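Short-chain type dehydrogenase/reductase (Mycobacterium ulcerans, PDB 3SVT) probably catalyses an NAD(P)-dependent oxidation or reduction, as a member of the short-chain dehydrogenase/reductase family, its substrate not being established. Local coordinates at residues 208-213 against 264-269; 151-156 against 162-167. All blocks are in the same frame, centred on the assembly; numbering follows the deposited sequence.

Overall arrangement
Along the chain from the N terminus, contact 2 comes first: strand 144-149 leads into residues 151-156, and after a five-residue connection the chain returns as 162-167, the start of helix 163-182. This short loop closes before contact 1 opens at 208-213. A much longer excursion, including helix 227-238 and strand 249-252, then separates 208-213 from 264-269, where the C-terminal helix begins. The two contacts are therefore in series, neither nested nor crossed. Contact 2 is buried beside the parallel sheet, whereas contact 1 joins two peripheral helices at the surface. Their centres lie about 19 Å apart, on the same side of the chain's centre.

Contact 1 of 2, residues 208-213 against 264-269; sequences SAELSS and FSAMLE
The first turn of helix 209-218 meets the start of helix 265-272, with Leu211 CA 6.6 Å from Phe264 CA and Glu210 lying level with Ala266. Leu211 carries most of the contact, its side chain crossing that of Phe264 at about a right angle. Its CG is anti to the carbonyl carbon (chi1 -59°), which sends both methyls across to the aromatic ring. Leu211 CD2 sits over one face of the Phe264 ring in a CH-pi contact, 3.8 Å from the ring centroid and displaced a little toward the rim on the CG side. The other methyl lies by the CD2-CE2 side, Leu211 CD1 being 3.8 Å from Phe264 CE2. Met267 is fully extended, and its CB and SD both lie 4.3 Å from Leu211 CD1, a loose contact. Beyond this pair, Glu210 CB and Ala266 CB abut at 3.7 Å; the glutamate chain bends at chi2, and its CG also lies against the alanine methyl. Holding the contact together is thus apolar packing, with one buried leucine among more exposed neighbours. On the leucine side the helix start is ordered by Ser208, whose O accepts from Ser212 N and from Ser212 OG (2.6 Å) on opposite faces of its plane, while its OG takes a weak capping bond from Leu211 N. Phe264, the N-cap residue of helix 265-272, also meets Phe161 edge-to-face, and farther along that helix Leu268 packs on Trp160 and Leu277. The contact thereby joins the starts of both helices at the surface, on the outside of the Rossmann-type fold.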
loop_
_atom_site.group_PDB
_atom_site.type_symbol
_atom_site.label_atom_id
_atom_site.label_comp_id
_atom_site.label_asym_id
_atom_site.label_seq_id
_atom_site.Cartn_x
_atom_site.Cartn_y
_atom_site.Cartn_z
ATOM N N SER B 208 5.112 -10.596 -29.341
ATOM C CA SER B 208 6.481 -11.152 -29.244
ATOM C C SER B 208 6.513 -12.372 -28.313
ATOM O O SER B 208 5.884 -12.366 -27.254
ATOM C CB SER B 208 7.470 -10.088 -28.775
ATOM O OG SER B 208 8.417 -10.641 -27.890
ATOM N N ALA B 209 7.244 -13.414 -28.708
ATOM C CA ALA B 209 7.237 -14.685 -27.976
ATOM C C ALA B 209 7.788 -14.599 -26.545
ATOM O O ALA B 209 7.174 -15.109 -25.605
ATOM C CB ALA B 209 7.984 -15.751 -28.760
ATOM N N GLU B 210 8.936 -13.949 -26.391
ATOM C CA GLU B 210 9.573 -13.782 -25.080
ATOM C C GLU B 210 8.775 -12.882 -24.137
ATOM O O GLU B 210 8.498 -13.282 -23.009
ATOM C CB GLU B 210 10.993 -13.245 -25.230
ATOM C CG GLU B 210 11.993 -14.283 -25.793
ATOM C CD GLU B 210 11.984 -14.424 -27.322
ATOM O OE1 GLU B 210 11.186 -13.749 -28.027
ATOM O OE2 GLU B 210 12.813 -15.227 -27.828
ATOM N N LEU B 211 8.406 -11.687 -24.590
ATOM C CA LEU B 211 7.690 -10.740 -23.722
ATOM C C LEU B 211 6.223 -11.134 -23.459
ATOM O O LEU B 211 5.706 -10.939 -22.348
ATOM C CB LEU B 211 7.764 -9.334 -24.292
ATOM C CG LEU B 211 9.190 -8.788 -24.467
ATOM C CD1 LEU B 211 9.165 -7.516 -25.312
ATOM C CD2 LEU B 211 9.858 -8.542 -23.130
ATOM N N SER B 212 5.542 -11.674 -24.466
ATOM C CA SER B 212 4.177 -12.188 -24.251
ATOM C C SER B 212 4.198 -13.332 -23.240
ATOM O O SER B 212 3.312 -13.430 -22.407
ATOM C CB SER B 212 3.521 -12.650 -25.550
ATOM O OG SER B 212 4.091 -13.870 -26.024
ATOM N N SER B 213 5.219 -14.182 -23.324
ATOM C CA SER B 213 5.371 -15.305 -22.404
ATOM C C SER B 213 5.638 -14.832 -20.958
ATOM O O SER B 213 5.072 -15.376 -19.984
ATOM C CB SER B 213 6.501 -16.226 -22.883
ATOM O OG SER B 213 6.750 -17.228 -21.924
ATOM N N PHE B 264 11.962 -7.268 -19.298
ATOM C CA PHE B 264 12.210 -7.023 -20.730
ATOM C C PHE B 264 13.640 -7.415 -21.126
ATOM O O PHE B 264 14.124 -7.005 -22.186
ATOM C CB PHE B 264 11.940 -5.563 -21.107
ATOM C CG PHE B 264 10.495 -5.268 -21.508
ATOM C CD1 PHE B 264 9.435 -5.542 -20.641
ATOM C CD2 PHE B 264 10.216 -4.678 -22.742
ATOM C CE1 PHE B 264 8.113 -5.280 -21.022
ATOM C CE2 PHE B 264 8.892 -4.380 -23.144
ATOM C CZ PHE B 264 7.830 -4.676 -22.276
ATOM N N SER B 265 14.308 -8.202 -20.277
ATOM C CA SER B 265 15.689 -8.651 -20.518
ATOM C C SER B 265 15.919 -9.101 -21.937
ATOM O O SER B 265 16.831 -8.627 -22.600
ATOM C CB SER B 265 16.037 -9.841 -19.624
ATOM O OG SER B 265 16.173 -9.422 -18.308
ATOM N N ALA B 266 15.075 -10.027 -22.386
ATOM C CA ALA B 266 15.227 -10.682 -23.684
ATOM C C ALA B 266 15.325 -9.662 -24.833
ATOM O O ALA B 266 16.104 -9.832 -25.753
ATOM C CB ALA B 266 14.039 -11.653 -23.906
ATOM N N MET B 267 14.532 -8.601 -24.754
ATOM C CA MET B 267 14.574 -7.501 -25.727
ATOM C C MET B 267 15.845 -6.646 -25.565
ATOM O O MET B 267 16.471 -6.280 -26.551
ATOM C CB MET B 267 13.321 -6.608 -25.559
ATOM C CG MET B 267 13.323 -5.279 -26.380
ATOM S SD MET B 267 11.798 -4.263 -26.234
ATOM C CE MET B 267 12.202 -2.884 -27.308
ATOM N N LEU B 268 16.208 -6.339 -24.316
ATOM C CA LEU B 268 17.193 -5.282 -24.007
ATOM C C LEU B 268 18.636 -5.781 -23.894
ATOM O O LEU B 268 19.584 -5.053 -24.240
ATOM C CB LEU B 268 16.793 -4.529 -22.726
ATOM C CG LEU B 268 15.420 -3.813 -22.715
ATOM C CD1 LEU B 268 15.133 -3.189 -21.338
ATOM C CD2 LEU B 268 15.317 -2.745 -23.819
ATOM N N GLU B 269 18.817 -7.013 -23.424
ATOM C CA GLU B 269 20.183 -7.561 -23.241
ATOM C C GLU B 269 21.034 -7.508 -24.514
ATOM O O GLU B 269 22.177 -7.089 -24.466
ATOM C CB GLU B 269 20.157 -8.992 -22.672
ATOM C CG GLU B 269 21.539 -9.528 -22.233
ATOM C CD GLU B 269 22.368 -10.188 -23.354
ATOM O OE1 GLU B 269 21.840 -10.466 -24.456
ATOM O OE2 GLU B 269 23.579 -10.453 -23.126
#

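Contact 2 of 2, residues 151-156 against 162-167; sequences SIAASN and GAYGVT
Ser151, Ala153 and Ala154 pack against Tyr164 and Gly165 in a buried, close backbone approach between the short helical turn after strand 144-149 and the first turn of helix 163-182. The chains come nearest where Ala154 CA and Gly165 CA are 4.4 Å apart. Having no side chain, Gly165 can bring its CA close to the carbonyl of Ala153, forming a CA-H...O contact of 3.4 Å to Ala153 O, bent to 126° at the hydrogen. Tyr164 supplies the side-chain part: CG is anti to the backbone N (chi1 -167°), laying the ring against Ser151 and Ala153. Ala153 CB reaches its CD2 at 3.5 Å, and farther out Ser151 OG lies 3.3 Å from Tyr164 CE2, both approaching the ring obliquely. A serine just after this strand, with a Tyr-x-x-x-Lys sequence at the start of helix 163-182 (Tyr164 to Lys168), is the signature of the classical SDR active site, so Ser151, Tyr164 and Lys168 are probably its catalytic residues. Asn123, whose ND2 bonds Thr167 OG1, is probably the asparagine of the same family tetrad. Ser151 OG accepts a near-straight bond (163°) from Ala153 N at 3.0 Å, an N-cap that fixes the hydroxyl oxygen beside the tyrosine. Tyr164 OH stands 3.7 Å from Ser151 OG and 3.5 Å from Ser151 CB. At the far end of the turn, Ser155 OG donates to Asn156 OD1 in its carbonyl plane (2.7 Å), while Asn156 ND2 bonds Met257 O and Ile152 is backbone-bonded to Pro194 of strand 187-198.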
loop_
_atom_site.group_PDB
_atom_site.type_symbol
_atom_site.label_atom_id
_atom_site.label_comp_id
_atom_site.label_asym_id
_atom_site.label_seq_id
_atom_site.Cartn_x
_atom_site.Cartn_y
_atom_site.Cartn_z
ATOM N N SER B 151 -1.201 3.241 -14.910
ATOM C CA SER B 151 -0.601 2.021 -15.453
ATOM C C SER B 151 -0.157 1.096 -14.336
ATOM O O SER B 151 0.173 1.537 -13.234
ATOM C CB SER B 151 0.640 2.333 -16.289
ATOM O OG SER B 151 1.272 1.134 -16.737
ATOM N N ILE B 152 -0.117 -0.202 -14.634
ATOM C CA ILE B 152 0.520 -1.146 -13.727
ATOM C C ILE B 152 2.005 -0.793 -13.459
ATOM O O ILE B 152 2.574 -1.199 -12.445
ATOM C CB ILE B 152 0.426 -2.573 -14.271
ATOM C CG1 ILE B 152 0.922 -3.580 -13.217
ATOM C CG2 ILE B 152 1.202 -2.676 -15.581
ATOM C CD1 ILE B 152 0.375 -4.984 -13.421
ATOM N N ALA B 153 2.636 -0.055 -14.367
ATOM C CA ALA B 153 3.981 0.446 -14.140
ATOM C C ALA B 153 4.084 1.261 -12.845
ATOM O O ALA B 153 5.150 1.294 -12.240
ATOM C CB ALA B 153 4.484 1.246 -15.353
ATOM N N ALA B 154 2.979 1.875 -12.406
ATOM C CA ALA B 154 2.916 2.557 -11.114
ATOM C C ALA B 154 2.775 1.611 -9.922
ATOM O O ALA B 154 3.225 1.948 -8.837
ATOM C CB ALA B 154 1.728 3.629 -11.084
ATOM N N SER B 155 2.131 0.456 -10.086
ATOM C CA SER B 155 1.885 -0.434 -8.932
ATOM C C SER B 155 3.002 -1.456 -8.762
ATOM O O SER B 155 3.248 -1.908 -7.657
ATOM C CB SER B 155 0.546 -1.169 -9.047
ATOM O OG SER B 155 0.472 -1.932 -10.236
ATOM N N ASN B 156 3.665 -1.804 -9.860
ATOM C CA ASN B 156 4.739 -2.793 -9.847
ATOM C C ASN B 156 5.923 -2.245 -10.652
ATOM O O ASN B 156 5.755 -1.881 -11.818
ATOM C CB ASN B 156 4.235 -4.137 -10.430
ATOM C CG ASN B 156 3.026 -4.712 -9.658
ATOM O OD1 ASN B 156 1.922 -4.135 -9.680
ATOM N ND2 ASN B 156 3.242 -5.834 -8.959
ATOM N N GLY B 162 12.102 3.543 -16.746
ATOM C CA GLY B 162 12.480 4.906 -16.407
ATOM C C GLY B 162 11.292 5.724 -15.923
ATOM O O GLY B 162 10.673 5.399 -14.910
ATOM N N ALA B 163 10.971 6.788 -16.649
ATOM C CA ALA B 163 9.996 7.791 -16.175
ATOM C C ALA B 163 8.530 7.320 -16.161
ATOM O O ALA B 163 7.687 7.940 -15.538
ATOM C CB ALA B 163 10.125 9.068 -17.019
ATOM N N TYR B 164 8.206 6.261 -16.891
ATOM C CA TYR B 164 6.805 5.839 -17.016
ATOM C C TYR B 164 6.135 5.575 -15.660
ATOM O O TYR B 164 5.152 6.251 -15.297
ATOM C CB TYR B 164 6.680 4.622 -17.958
ATOM C CG TYR B 164 5.240 4.328 -18.396
ATOM C CD1 TYR B 164 4.417 5.342 -18.896
ATOM C CD2 TYR B 164 4.705 3.049 -18.289
ATOM C CE1 TYR B 164 3.092 5.086 -19.286
ATOM C CE2 TYR B 164 3.386 2.782 -18.677
ATOM C CZ TYR B 164 2.589 3.794 -19.173
ATOM O OH TYR B 164 1.289 3.526 -19.560
ATOM N N GLY B 165 6.657 4.622 -14.900
ATOM C CA GLY B 165 6.037 4.268 -13.619
ATOM C C GLY B 165 6.188 5.372 -12.579
ATOM O O GLY B 165 5.294 5.582 -11.729
ATOM N N VAL B 166 7.319 6.073 -12.650
ATOM C CA VAL B 166 7.605 7.195 -11.770
ATOM C C VAL B 166 6.504 8.246 -11.939
ATOM O O VAL B 166 5.885 8.685 -10.958
ATOM C CB VAL B 166 8.971 7.810 -12.126
ATOM C CG1 VAL B 166 9.185 9.128 -11.419
ATOM C CG2 VAL B 166 10.127 6.804 -11.852
ATOM N N THR B 167 6.236 8.644 -13.178
ATOM C CA THR B 167 5.248 9.710 -13.413
ATOM C C THR B 167 3.847 9.216 -13.187
ATOM O O THR B 167 3.016 9.958 -12.685
ATOM C CB THR B 167 5.327 10.326 -14.835
ATOM O OG1 THR B 167 5.193 9.291 -15.812
ATOM C CG2 THR B 167 6.663 11.104 -15.049
#